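Local atomic coordinates of hemolysin activator protein CdiB (Acinetobacter baumannii ACICU, PDB entry 6WIL), a protein that probably exports the toxin of a contact-dependent growth inhibition system across the outer membrane, as a two-partner secretion transporter of the Omp85 superfamily. Residues R183-D188 and I242-H247; D250-N255 and I273-P278; V146-K151 and I208-A213; A30-Y35 and G177-K182. One frame throughout, in Å; residues are numbered along the deposited sequence.

Interaction 1 (R183-D188 and I242-H247)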
loop_
_atom_site.group_PDB
_atom_site.type_symbol
_atom_site.label_atom_id
_atom_site.label_comp_id
_atom_site.label_asym_id
_atom_site.label_seq_id
_atom_site.Cartn_x
_atom_site.Cartn_y
_atom_site.Cartn_z
ATOM N N ARG A 183 3.015 13.673 0.258
ATOM C CA ARG A 183 2.316 13.456 -1.002
ATOM C C ARG A 183 2.456 14.655 -1.928
ATOM O O ARG A 183 2.507 14.487 -3.149
ATOM C CB ARG A 183 0.841 13.154 -0.743
ATOM C CG ARG A 183 0.608 11.828 -0.052
ATOM C CD ARG A 183 -0.865 11.581 0.183
ATOM N NE ARG A 183 -1.086 10.401 1.011
ATOM C CZ ARG A 183 -2.272 9.840 1.207
ATOM N NH1 ARG A 183 -3.351 10.346 0.624
ATOM N NH2 ARG A 183 -2.379 8.770 1.981
ATOM N N VAL A 184 2.537 15.861 -1.372
ATOM C CA VAL A 184 2.584 17.080 -2.172
ATOM C C VAL A 184 3.824 17.923 -1.913
ATOM O O VAL A 184 4.095 18.845 -2.697
ATOM C CB VAL A 184 1.314 17.935 -1.970
ATOM C CG1 VAL A 184 0.064 17.105 -2.239
ATOM C CG2 VAL A 184 1.280 18.509 -0.575
ATOM N N TYR A 185 4.589 17.646 -0.857
ATOM C CA TYR A 185 5.795 18.400 -0.550
ATOM C C TYR A 185 6.992 17.473 -0.414
ATOM O O TYR A 185 6.857 16.292 -0.082
ATOM C CB TYR A 185 5.682 19.188 0.762
ATOM C CG TYR A 185 4.606 20.240 0.809
ATOM C CD1 TYR A 185 4.734 21.431 0.102
ATOM C CD2 TYR A 185 3.476 20.056 1.593
ATOM C CE1 TYR A 185 3.748 22.399 0.157
ATOM C CE2 TYR A 185 2.489 21.013 1.654
ATOM C CZ TYR A 185 2.628 22.181 0.939
ATOM O OH TYR A 185 1.635 23.129 1.015
ATOM N N ALA A 186 8.170 18.033 -0.673
ATOM C CA ALA A 186 9.402 17.526 -0.085
ATOM C C ALA A 186 9.506 18.115 1.315
ATOM O O ALA A 186 9.484 19.340 1.476
ATOM C CB ALA A 186 10.614 17.907 -0.935
ATOM N N VAL A 187 9.587 17.258 2.330
ATOM C CA VAL A 187 9.423 17.675 3.718
ATOM C C VAL A 187 10.716 17.446 4.487
ATOM O O VAL A 187 11.383 16.419 4.316
ATOM C CB VAL A 187 8.252 16.931 4.393
ATOM C CG1 VAL A 187 8.106 17.364 5.843
ATOM C CG2 VAL A 187 6.964 17.177 3.635
ATOM N N ASP A 188 11.071 18.414 5.328
ATOM C CA ASP A 188 12.115 18.264 6.335
ATOM C C ASP A 188 11.489 18.574 7.687
ATOM O O ASP A 188 10.906 19.648 7.872
ATOM C CB ASP A 188 13.304 19.188 6.046
ATOM C CG ASP A 188 14.533 18.848 6.882
ATOM O OD1 ASP A 188 14.481 18.983 8.125
ATOM O OD2 ASP A 188 15.553 18.436 6.289
ATOM N N ILE A 242 -1.804 15.483 -11.239
ATOM C CA ILE A 242 -1.910 16.837 -10.715
ATOM C C ILE A 242 -1.718 16.777 -9.207
ATOM O O ILE A 242 -2.420 16.033 -8.513
ATOM C CB ILE A 242 -3.258 17.477 -11.081
ATOM C CG1 ILE A 242 -3.396 17.551 -12.601
ATOM C CG2 ILE A 242 -3.370 18.861 -10.461
ATOM C CD1 ILE A 242 -4.819 17.493 -13.083
ATOM N N ASN A 243 -0.777 17.568 -8.702
ATOM C CA ASN A 243 -0.332 17.500 -7.317
ATOM C C ASN A 243 -0.901 18.677 -6.535
ATOM O O ASN A 243 -0.649 19.837 -6.881
ATOM C CB ASN A 243 1.193 17.498 -7.252
ATOM C CG ASN A 243 1.714 17.210 -5.870
ATOM O OD1 ASN A 243 2.027 18.127 -5.111
ATOM N ND2 ASN A 243 1.818 15.930 -5.533
ATOM N N ASN A 244 -1.664 18.374 -5.483
ATOM C CA ASN A 244 -2.239 19.355 -4.566
ATOM C C ASN A 244 -3.133 20.372 -5.277
ATOM O O ASN A 244 -3.016 21.575 -5.006
ATOM C CB ASN A 244 -1.117 20.080 -3.814
ATOM C CG ASN A 244 -1.555 20.600 -2.455
ATOM O OD1 ASN A 244 -2.429 20.024 -1.808
ATOM N ND2 ASN A 244 -0.940 21.696 -2.015
ATOM N N PRO A 245 -4.056 19.945 -6.152
ATOM C CA PRO A 245 -4.815 20.941 -6.932
ATOM C C PRO A 245 -5.731 21.809 -6.086
ATOM O O PRO A 245 -5.778 23.026 -6.296
ATOM C CB PRO A 245 -5.604 20.077 -7.924
ATOM C CG PRO A 245 -5.790 18.788 -7.218
ATOM C CD PRO A 245 -4.540 18.575 -6.407
ATOM N N PHE A 246 -6.465 21.226 -5.139
ATOM C CA PHE A 246 -7.346 21.987 -4.263
ATOM C C PHE A 246 -6.688 22.350 -2.935
ATOM O O PHE A 246 -7.390 22.710 -1.984
ATOM C CB PHE A 246 -8.645 21.218 -4.018
ATOM C CG PHE A 246 -9.524 21.119 -5.230
ATOM C CD1 PHE A 246 -10.299 22.197 -5.627
ATOM C CD2 PHE A 246 -9.574 19.952 -5.972
ATOM C CE1 PHE A 246 -11.106 22.116 -6.745
ATOM C CE2 PHE A 246 -10.383 19.862 -7.090
ATOM C CZ PHE A 246 -11.149 20.946 -7.477
ATOM N N HIS A 247 -5.358 22.267 -2.858
ATOM C CA HIS A 247 -4.599 22.618 -1.654
ATOM C C HIS A 247 -5.144 21.903 -0.423
ATOM O O HIS A 247 -5.441 22.513 0.607
ATOM C CB HIS A 247 -4.571 24.131 -1.444
ATOM C CG HIS A 247 -3.704 24.850 -2.426
ATOM N ND1 HIS A 247 -4.050 25.002 -3.753
ATOM C CD2 HIS A 247 -2.495 25.441 -2.282
ATOM C CE1 HIS A 247 -3.094 25.662 -4.380
ATOM N NE2 HIS A 247 -2.138 25.939 -3.511
#

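Interaction 2 (D250-N255 and I273-P278)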
loop_
_atom_site.group_PDB
_atom_site.type_symbol
_atom_site.label_atom_id
_atom_site.label_comp_id
_atom_site.label_asym_id
_atom_site.label_seq_id
_atom_site.Cartn_x
_atom_site.Cartn_y
_atom_site.Cartn_z
ATOM N N ASP A 250 -4.031 16.834 -1.617
ATOM C CA ASP A 250 -4.753 15.913 -2.480
ATOM C C ASP A 250 -3.951 15.609 -3.739
ATOM O O ASP A 250 -3.025 16.330 -4.110
ATOM C CB ASP A 250 -6.119 16.489 -2.854
ATOM C CG ASP A 250 -6.044 17.953 -3.261
ATOM O OD1 ASP A 250 -5.174 18.673 -2.727
ATOM O OD2 ASP A 250 -6.857 18.382 -4.110
ATOM N N ILE A 251 -4.320 14.515 -4.396
ATOM C CA ILE A 251 -3.669 14.091 -5.629
ATOM C C ILE A 251 -4.742 13.659 -6.615
ATOM O O ILE A 251 -5.602 12.834 -6.287
ATOM C CB ILE A 251 -2.656 12.956 -5.380
ATOM C CG1 ILE A 251 -1.398 13.521 -4.718
ATOM C CG2 ILE A 251 -2.304 12.251 -6.680
ATOM C CD1 ILE A 251 -0.537 12.480 -4.074
ATOM N N LEU A 252 -4.700 14.227 -7.813
ATOM C CA LEU A 252 -5.635 13.906 -8.880
ATOM C C LEU A 252 -4.870 13.240 -10.013
ATOM O O LEU A 252 -3.874 13.786 -10.501
ATOM C CB LEU A 252 -6.349 15.164 -9.377
ATOM C CG LEU A 252 -7.282 15.006 -10.582
ATOM C CD1 LEU A 252 -8.511 14.192 -10.220
ATOM C CD2 LEU A 252 -7.680 16.372 -11.128
ATOM N N SER A 253 -5.325 12.060 -10.418
ATOM C CA SER A 253 -4.669 11.285 -11.459
ATOM C C SER A 253 -5.646 11.030 -12.598
ATOM O O SER A 253 -6.826 10.749 -12.367
ATOM C CB SER A 253 -4.139 9.962 -10.902
ATOM O OG SER A 253 -3.337 10.185 -9.752
ATOM N N LEU A 254 -5.149 11.140 -13.827
ATOM C CA LEU A 254 -5.941 10.909 -15.025
ATOM C C LEU A 254 -5.171 9.991 -15.958
ATOM O O LEU A 254 -3.958 10.145 -16.131
ATOM C CB LEU A 254 -6.266 12.220 -15.743
ATOM C CG LEU A 254 -6.765 13.386 -14.889
ATOM C CD1 LEU A 254 -6.769 14.672 -15.701
ATOM C CD2 LEU A 254 -8.149 13.093 -14.346
ATOM N N ASN A 255 -5.874 9.035 -16.559
ATOM C CA ASN A 255 -5.248 8.111 -17.494
ATOM C C ASN A 255 -6.194 7.839 -18.654
ATOM O O ASN A 255 -7.381 7.575 -18.442
ATOM C CB ASN A 255 -4.864 6.800 -16.799
ATOM C CG ASN A 255 -3.819 6.021 -17.569
ATOM O OD1 ASN A 255 -2.617 6.207 -17.367
ATOM N ND2 ASN A 255 -4.269 5.144 -18.463
ATOM N N ILE A 273 -9.994 8.224 -13.837
ATOM C CA ILE A 273 -9.745 9.387 -12.995
ATOM C C ILE A 273 -9.735 8.940 -11.540
ATOM O O ILE A 273 -10.596 8.164 -11.114
ATOM C CB ILE A 273 -10.797 10.493 -13.223
ATOM C CG1 ILE A 273 -10.712 11.556 -12.126
ATOM C CG2 ILE A 273 -12.189 9.900 -13.291
ATOM C CD1 ILE A 273 -11.656 12.716 -12.330
ATOM N N SER A 274 -8.757 9.423 -10.782
ATOM C CA SER A 274 -8.617 9.071 -9.376
ATOM C C SER A 274 -8.336 10.331 -8.573
ATOM O O SER A 274 -7.498 11.149 -8.966
ATOM C CB SER A 274 -7.497 8.048 -9.174
ATOM O OG SER A 274 -7.572 7.466 -7.885
ATOM N N TYR A 275 -9.046 10.488 -7.460
ATOM C CA TYR A 275 -8.821 11.586 -6.532
ATOM C C TYR A 275 -8.626 11.021 -5.133
ATOM O O TYR A 275 -9.339 10.101 -4.721
ATOM C CB TYR A 275 -9.987 12.571 -6.550
ATOM C CG TYR A 275 -9.764 13.819 -5.730
ATOM C CD1 TYR A 275 -8.771 14.730 -6.071
ATOM C CD2 TYR A 275 -10.565 14.102 -4.631
ATOM C CE1 TYR A 275 -8.573 15.881 -5.332
ATOM C CE2 TYR A 275 -10.375 15.253 -3.888
ATOM C CZ TYR A 275 -9.376 16.136 -4.240
ATOM O OH TYR A 275 -9.185 17.278 -3.495
ATOM N N GLN A 276 -7.663 11.580 -4.405
ATOM C CA GLN A 276 -7.279 11.051 -3.103
ATOM C C GLN A 276 -6.799 12.193 -2.223
ATOM O O GLN A 276 -5.932 12.966 -2.639
ATOM C CB GLN A 276 -6.173 10.001 -3.252
ATOM C CG GLN A 276 -6.225 8.882 -2.232
ATOM C CD GLN A 276 -5.081 7.901 -2.397
ATOM O OE1 GLN A 276 -4.407 7.880 -3.428
ATOM N NE2 GLN A 276 -4.848 7.088 -1.374
ATOM N N LEU A 277 -7.355 12.300 -1.016
ATOM C CA LEU A 277 -6.882 13.276 -0.046
ATOM C C LEU A 277 -6.860 12.648 1.342
ATOM O O LEU A 277 -7.755 11.861 1.680
ATOM C CB LEU A 277 -7.752 14.540 -0.032
ATOM C CG LEU A 277 -9.047 14.585 0.781
ATOM C CD1 LEU A 277 -9.580 16.007 0.828
ATOM C CD2 LEU A 277 -10.089 13.645 0.206
ATOM N N PRO A 278 -5.853 12.959 2.156
ATOM C CA PRO A 278 -5.795 12.414 3.516
ATOM C C PRO A 278 -6.425 13.339 4.544
ATOM O O PRO A 278 -6.436 14.560 4.406
ATOM C CB PRO A 278 -4.286 12.292 3.760
ATOM C CG PRO A 278 -3.727 13.474 3.030
ATOM C CD PRO A 278 -4.605 13.660 1.799
#

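Interaction 3 (V146-K151 and I208-A213)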
loop_
_atom_site.group_PDB
_atom_site.type_symbol
_atom_site.label_atom_id
_atom_site.label_comp_id
_atom_site.label_asym_id
_atom_site.label_seq_id
_atom_site.Cartn_x
_atom_site.Cartn_y
_atom_site.Cartn_z
ATOM N N VAL A 146 6.139 25.386 13.133
ATOM C CA VAL A 146 6.855 26.475 12.479
ATOM C C VAL A 146 7.138 26.067 11.043
ATOM O O VAL A 146 7.862 25.095 10.795
ATOM C CB VAL A 146 8.156 26.830 13.218
ATOM C CG1 VAL A 146 8.978 27.826 12.405
ATOM C CG2 VAL A 146 7.847 27.398 14.598
ATOM N N ILE A 147 6.571 26.813 10.097
ATOM C CA ILE A 147 6.817 26.585 8.674
ATOM C C ILE A 147 7.963 27.517 8.291
ATOM O O ILE A 147 7.758 28.652 7.858
ATOM C CB ILE A 147 5.568 26.817 7.829
ATOM C CG1 ILE A 147 4.350 26.156 8.480
ATOM C CG2 ILE A 147 5.774 26.274 6.423
ATOM C CD1 ILE A 147 4.486 24.653 8.668
ATOM N N GLN A 148 9.193 27.028 8.463
ATOM C CA GLN A 148 10.360 27.843 8.146
ATOM C C GLN A 148 10.445 28.143 6.656
ATOM O O GLN A 148 11.013 29.169 6.258
ATOM C CB GLN A 148 11.632 27.140 8.626
ATOM C CG GLN A 148 12.919 27.912 8.371
ATOM C CD GLN A 148 14.147 27.184 8.879
ATOM O OE1 GLN A 148 15.119 26.997 8.145
ATOM N NE2 GLN A 148 14.112 26.775 10.143
ATOM N N GLU A 149 9.869 27.282 5.821
ATOM C CA GLU A 149 10.029 27.396 4.381
ATOM C C GLU A 149 8.871 26.686 3.690
ATOM O O GLU A 149 8.466 25.597 4.107
ATOM C CB GLU A 149 11.374 26.801 3.951
ATOM C CG GLU A 149 11.644 26.813 2.466
ATOM C CD GLU A 149 12.973 26.169 2.133
ATOM O OE1 GLU A 149 13.883 26.214 2.989
ATOM O OE2 GLU A 149 13.103 25.607 1.026
ATOM N N GLY A 150 8.343 27.311 2.649
ATOM C CA GLY A 150 7.261 26.743 1.868
ATOM C C GLY A 150 5.903 27.265 2.299
ATOM O O GLY A 150 5.693 27.671 3.447
ATOM N N LYS A 151 4.956 27.247 1.365
ATOM C CA LYS A 151 3.611 27.747 1.613
ATOM C C LYS A 151 2.677 26.584 1.914
ATOM O O LYS A 151 2.661 25.585 1.186
ATOM C CB LYS A 151 3.088 28.548 0.419
ATOM C CG LYS A 151 4.043 29.630 -0.063
ATOM C CD LYS A 151 4.576 30.473 1.086
ATOM C CE LYS A 151 3.630 31.595 1.484
ATOM N NZ LYS A 151 4.251 32.474 2.530
ATOM N N ILE A 208 9.687 22.152 13.579
ATOM C CA ILE A 208 10.261 22.951 12.502
ATOM C C ILE A 208 10.090 22.196 11.190
ATOM O O ILE A 208 10.665 21.117 11.007
ATOM C CB ILE A 208 11.741 23.259 12.770
ATOM C CG1 ILE A 208 11.927 23.787 14.194
ATOM C CG2 ILE A 208 12.272 24.261 11.753
ATOM C CD1 ILE A 208 11.045 24.971 14.524
ATOM N N LEU A 209 9.313 22.769 10.272
ATOM C CA LEU A 209 9.026 22.162 8.979
ATOM C C LEU A 209 9.620 23.005 7.859
ATOM O O LEU A 209 9.373 24.213 7.789
ATOM C CB LEU A 209 7.516 22.011 8.770
ATOM C CG LEU A 209 6.804 20.923 9.572
ATOM C CD1 LEU A 209 5.299 21.027 9.396
ATOM C CD2 LEU A 209 7.299 19.563 9.132
ATOM N N LYS A 210 10.397 22.368 6.985
ATOM C CA LYS A 210 10.888 22.980 5.753
ATOM C C LYS A 210 10.237 22.258 4.576
ATOM O O LYS A 210 10.480 21.064 4.363
ATOM C CB LYS A 210 12.411 22.916 5.668
ATOM C CG LYS A 210 13.126 24.059 6.372
ATOM C CD LYS A 210 14.607 24.086 6.021
ATOM C CE LYS A 210 15.418 23.207 6.952
ATOM N NZ LYS A 210 15.516 23.808 8.310
ATOM N N LEU A 211 9.416 22.980 3.815
ATOM C CA LEU A 211 8.616 22.398 2.746
ATOM C C LEU A 211 9.025 22.973 1.395
ATOM O O LEU A 211 9.361 24.157 1.281
ATOM C CB LEU A 211 7.118 22.645 2.978
ATOM C CG LEU A 211 6.518 22.207 4.318
ATOM C CD1 LEU A 211 5.054 22.608 4.406
ATOM C CD2 LEU A 211 6.676 20.706 4.538
ATOM N N GLN A 212 8.986 22.121 0.373
ATOM C CA GLN A 212 9.232 22.516 -1.007
ATOM C C GLN A 212 8.219 21.797 -1.880
ATOM O O GLN A 212 8.229 20.565 -1.954
ATOM C CB GLN A 212 10.662 22.174 -1.435
ATOM C CG GLN A 212 10.872 22.109 -2.934
ATOM C CD GLN A 212 12.267 21.648 -3.297
ATOM O OE1 GLN A 212 13.251 22.328 -3.007
ATOM N NE2 GLN A 212 12.363 20.479 -3.922
ATOM N N ALA A 213 7.343 22.561 -2.529
ATOM C CA ALA A 213 6.259 21.966 -3.298
ATOM C C ALA A 213 6.801 21.095 -4.425
ATOM O O ALA A 213 7.795 21.432 -5.073
ATOM C CB ALA A 213 5.353 23.060 -3.865
HETATM O O HOH W 1 10.456 26.071 -0.823
#

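Interaction 4 (A30-Y35 and G177-K182)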
loop_
_atom_site.group_PDB
_atom_site.type_symbol
_atom_site.label_atom_id
_atom_site.label_comp_id
_atom_site.label_asym_id
_atom_site.label_seq_id
_atom_site.Cartn_x
_atom_site.Cartn_y
_atom_site.Cartn_z
ATOM N N ALA A 30 4.721 8.622 -0.946
ATOM C CA ALA A 30 5.939 8.420 -0.172
ATOM C C ALA A 30 5.619 8.069 1.277
ATOM O O ALA A 30 4.792 8.722 1.919
ATOM C CB ALA A 30 6.810 9.675 -0.231
ATOM N N GLN A 31 6.284 7.040 1.792
ATOM C CA GLN A 31 6.144 6.627 3.180
ATOM C C GLN A 31 7.318 7.132 4.008
ATOM O O GLN A 31 8.350 7.553 3.479
ATOM C CB GLN A 31 6.053 5.102 3.293
ATOM C CG GLN A 31 4.917 4.503 2.495
ATOM C CD GLN A 31 3.613 5.247 2.707
ATOM O OE1 GLN A 31 2.995 5.157 3.769
ATOM N NE2 GLN A 31 3.193 5.999 1.697
ATOM N N GLN A 32 7.140 7.091 5.326
ATOM C CA GLN A 32 8.222 7.427 6.241
ATOM C C GLN A 32 9.284 6.335 6.212
ATOM O O GLN A 32 8.971 5.142 6.162
ATOM C CB GLN A 32 7.675 7.617 7.658
ATOM C CG GLN A 32 8.675 7.387 8.789
ATOM C CD GLN A 32 9.601 8.566 9.021
ATOM O OE1 GLN A 32 9.395 9.648 8.477
ATOM N NE2 GLN A 32 10.628 8.359 9.838
ATOM N N THR A 33 10.545 6.753 6.219
ATOM C CA THR A 33 11.646 5.804 6.186
ATOM C C THR A 33 11.617 4.928 7.438
ATOM O O THR A 33 11.382 5.433 8.543
ATOM C CB THR A 33 12.978 6.551 6.090
ATOM O OG1 THR A 33 12.950 7.431 4.960
ATOM C CG2 THR A 33 14.142 5.581 5.940
ATOM N N PRO A 34 11.819 3.619 7.303
ATOM C CA PRO A 34 11.806 2.749 8.484
ATOM C C PRO A 34 12.941 3.061 9.449
ATOM O O PRO A 34 13.991 3.585 9.066
ATOM C CB PRO A 34 11.948 1.340 7.892
ATOM C CG PRO A 34 12.455 1.542 6.499
ATOM C CD PRO A 34 11.885 2.847 6.051
ATOM N N TYR A 35 12.710 2.732 10.721
ATOM C CA TYR A 35 13.677 2.973 11.786
ATOM C C TYR A 35 13.327 2.084 12.973
ATOM O O TYR A 35 12.276 1.441 13.002
ATOM C CB TYR A 35 13.701 4.451 12.197
ATOM C CG TYR A 35 12.366 4.972 12.685
ATOM C CD1 TYR A 35 12.005 4.875 14.024
ATOM C CD2 TYR A 35 11.463 5.557 11.805
ATOM C CE1 TYR A 35 10.784 5.345 14.473
ATOM C CE2 TYR A 35 10.240 6.030 12.244
ATOM C CZ TYR A 35 9.906 5.921 13.579
ATOM O OH TYR A 35 8.689 6.388 14.017
ATOM N N GLY A 177 1.391 12.510 9.952
ATOM C CA GLY A 177 1.297 13.820 9.333
ATOM C C GLY A 177 2.411 14.080 8.337
ATOM O O GLY A 177 2.185 14.671 7.279
ATOM N N LEU A 178 3.628 13.639 8.661
ATOM C CA LEU A 178 4.733 13.771 7.718
ATOM C C LEU A 178 4.450 13.020 6.420
ATOM O O LEU A 178 4.756 13.516 5.329
ATOM C CB LEU A 178 6.023 13.271 8.364
ATOM C CG LEU A 178 7.302 13.258 7.534
ATOM C CD1 LEU A 178 8.438 13.862 8.336
ATOM C CD2 LEU A 178 7.630 11.831 7.159
ATOM N N GLU A 179 3.865 11.822 6.515
ATOM C CA GLU A 179 3.559 11.057 5.309
ATOM C C GLU A 179 2.491 11.748 4.474
ATOM O O GLU A 179 2.570 11.760 3.241
ATOM C CB GLU A 179 3.115 9.644 5.679
ATOM C CG GLU A 179 4.234 8.624 5.680
ATOM C CD GLU A 179 3.858 7.361 6.429
ATOM O OE1 GLU A 179 4.693 6.865 7.215
ATOM O OE2 GLU A 179 2.722 6.872 6.246
ATOM N N ASN A 180 1.488 12.330 5.133
ATOM C CA ASN A 180 0.450 13.064 4.421
ATOM C C ASN A 180 1.024 14.269 3.686
ATOM O O ASN A 180 0.599 14.582 2.567
ATOM C CB ASN A 180 -0.641 13.501 5.396
ATOM C CG ASN A 180 -1.431 12.334 5.934
ATOM O OD1 ASN A 180 -1.347 11.226 5.410
ATOM N ND2 ASN A 180 -2.221 12.577 6.975
ATOM N N LEU A 181 1.995 14.956 4.295
ATOM C CA LEU A 181 2.575 16.129 3.650
ATOM C C LEU A 181 3.525 15.742 2.527
ATOM O O LEU A 181 3.725 16.525 1.591
ATOM C CB LEU A 181 3.307 17.002 4.672
ATOM C CG LEU A 181 2.477 17.660 5.774
ATOM C CD1 LEU A 181 3.308 18.677 6.558
ATOM C CD2 LEU A 181 1.238 18.309 5.192
ATOM N N LYS A 182 4.124 14.556 2.598
ATOM C CA LYS A 182 5.050 14.131 1.555
ATOM C C LYS A 182 4.349 13.720 0.270
ATOM O O LYS A 182 5.031 13.441 -0.722
ATOM C CB LYS A 182 5.927 12.985 2.058
ATOM C CG LYS A 182 7.088 13.451 2.917
ATOM C CD LYS A 182 7.669 12.308 3.723
ATOM C CE LYS A 182 8.185 11.184 2.839
ATOM N NZ LYS A 182 9.445 11.542 2.133
#

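Interaction 1 (R183-D188 and I242-H247)
Asn243 meets Arg183 and Val184 through a side chain whose CG stands anti to the backbone N (chi1 -171°), which carries the amide across to the residues just ahead of strand 185-193. Its ND2 gives a hydrogen bond to the main-chain carbonyl of Arg183, with 2.9 Å between Asn243 ND2 and Arg183 O. The acceptor lies almost in the amide plane, so the N-H is well aimed, although it reaches the carbonyl at a bend of 138°. The other end of the same amide rests on Val184, Asn243 OD1 lying 3.2 Å from Val184 CA. Asparagine suits the position because one end donates while the other packs, and the bond fixes which is which. Val184 then fills the angle between the two asparagines. Its CG1 is 3.6 Å from Asn244 CB, the two side chains crossing at about a right angle, and a short branched residue fits this buried corner. Asn244 has left-handed backbone angles, which asparagine tolerates well, and opens a type I turn to His247. Its own amide is engaged elsewhere, ND2 with Gln156. The guanidinium of Arg183 likewise leads off, to a salt bridge with Asp283. The two segments thus join separate modules: 183-188 runs from helix 171-181 into strand 185-193 of the POTRA sheet, where it pairs with strand 204-213, while 242-247 comprises the last residues of barrel strand 232-243 and the turn that follows, leading to strand 251-261.

Interaction 2 (D250-N255 and I273-P278)
Asp250 OD2 is gripped by two donors, the phenol of Tyr275 and the backbone N of Phe246. The phenol bond is short, 2.6 Å from Tyr275 OH to Asp250 OD2. The oxygen lies in the plane of the ring, at its edge, whereas the phenol meets the carboxylate from above its plane, the two flat groups standing 84° apart. The first torsion of Tyr275 (chi1 -174°) swings CG directly away from the amide nitrogen and turns the ring from its place opposite Leu252 to Asp250, two residues back on the partner strand. The second oxygen, OD1, accepts the backbone N of Leu248, so the carboxylate also ties down the preceding turn, a natural job for a short acidic side chain. Beyond this anchor the strands run antiparallel. Ile251 with Gln276 and Ser253 with Ser274 are the hydrogen-bonded pairs, with 2.8 Å from Ser253 N to Ser274 O and again 2.8 Å from Ser274 N to Ser253 O. Leu252, Leu254 and Ile273 lie on the same face of the sheet as Tyr275: Leu254 CD2 lies 3.7 Å from Ile273 CG1, side by side. The other face carries Ile251, Ser253, Ser274 and Gln276. There Ile251 rests on Leu29 and Arg183, Ser253 touches Leu25 of helix 8-27, and Gln276 NE2 bonds Asp283 and Gln26. A largely apolar face, consistent with lipid contact, and a mixed, mostly polar face toward the plugged interior are as in a transmembrane beta-hairpin, here in the 16-stranded barrel of an Omp85-type transporter with helix 8-27 inside.

Interaction 3 (V146-K151 and I208-A213)
Leu209 and Leu211, with Ile147 packed against them, form the buried side of this parallel strand pair, while Gln148, Glu149 and Lys210 make up a looser, more solvent-facing part. On the packed side Ile147 CD1 lies 3.8 Å from Leu209 CD1, the two side chains pointing the same way, and Ile147 CG2 also reaches Leu211. Long, branched aliphatic residues suit such close packing. The backbone bond from Leu209 N to Val146 O is straight, at 2.8 Å; that from Leu211 N to Glu149 O is equally short, 2.8 Å, but comes from above the carbonyl plane. Between them a beta bulge at Gln148 shifts the register by one residue, with Gln148 N held by Leu209 O at 2.9 Å. Gly150 follows with phi 97°, where any side chain would be jammed against the preceding carbonyl O and would collide with Leu211 O. The face of Glu149 and Lys210 is apolar at one end, where Val146 CB lies 3.7 Å from Ile208 CD1, and polar at the other. There Gln148 and Lys210 lie alongside each other. Lys210 NZ is 3.2 Å from Gln148 OE1 but well above the carbonyl plane, and Lys210 bends at chi3 and chi4 to arrive there. Glu149 stays extended and crosses the lysine obliquely without a salt bridge. A water bridges Glu149 OE2 and Leu211 O. Strand 204-213 is thereby flanked by strand 132-149 and, antiparallel, by strand 185-193; Ile152 touches Ile147 and Leu211, and Leu181 of helix 171-181 touches Leu209.

Interaction 4 (A30-Y35 and G177-K182)
Gln32 and Glu179 form the hydrogen bond of the first shell, 3.1 Å from Gln32 N to Glu179 OE1, the amide N-H approaching from above the carboxylate plane. The other carboxylate oxygen faces Gln31: Gln31 OE1 and Glu179 OE2 are 3.0 Å apart, two acceptors that would repel were they alone. Gln31 starts out pointing away from the helix, and a bend at chi2 (-47°) folds its amide back; NE2 donates to Leu29 O, which settles the orientation of the amide. A second patch is formed by methyl and methylene groups beside a backbone carbonyl. Ala30 CB sits 3.7 Å from Lys182 CE, and the same methylene lies 3.7 Å from Gln31 O. The small methyl lets the chain pass close to the helix, and Lys182, bent at chi3 and chi4, lays its aliphatic part over it. In the next shell Lys330 NZ gives a hydrogen bond to Gln31 OE1 and a salt bridge to Glu179 OE2, so that these oxygens converge on one ammonium, while Arg325 makes a salt bridge with Glu179 OE1. Flanked by two cations, this buried carboxylate would probably remain ionised, and glutamate is long enough to meet both while still holding the backbone of Gln32. Segment 30-35, the linker after helix 8-27, is thus wedged between helix 171-181 of the POTRA region, where Tyr35 OH bonds Asp175, and barrel strands 308-326, 329-346 and 349-371, whose Tyr370 touches Gln31 and Pro34.

The four contacts cluster where the POTRA region meets the barrel. Interaction 1 lies about 12 Å, centre to centre, from interactions 2 and 3 and about 13 Å from interaction 4. It shares the barrel sheet with interaction 2 through neighbouring strands 232-243 and 251-261, and the mixed POTRA sheet with interaction 3 through strands 185-193 and 204-213. Interaction 4 adds helix 171-181, directly before strand 185-193, and touches all three others, Asn180 meeting Pro278 and Leu181 meeting Leu209. Interactions 2 and 3 do not touch. Along the chain interaction 4 opens first, interaction 3 crosses both 4 and 1, and interaction 2 comes last. Barrel, POTRA sheet and linker are therefore tied together at one junction.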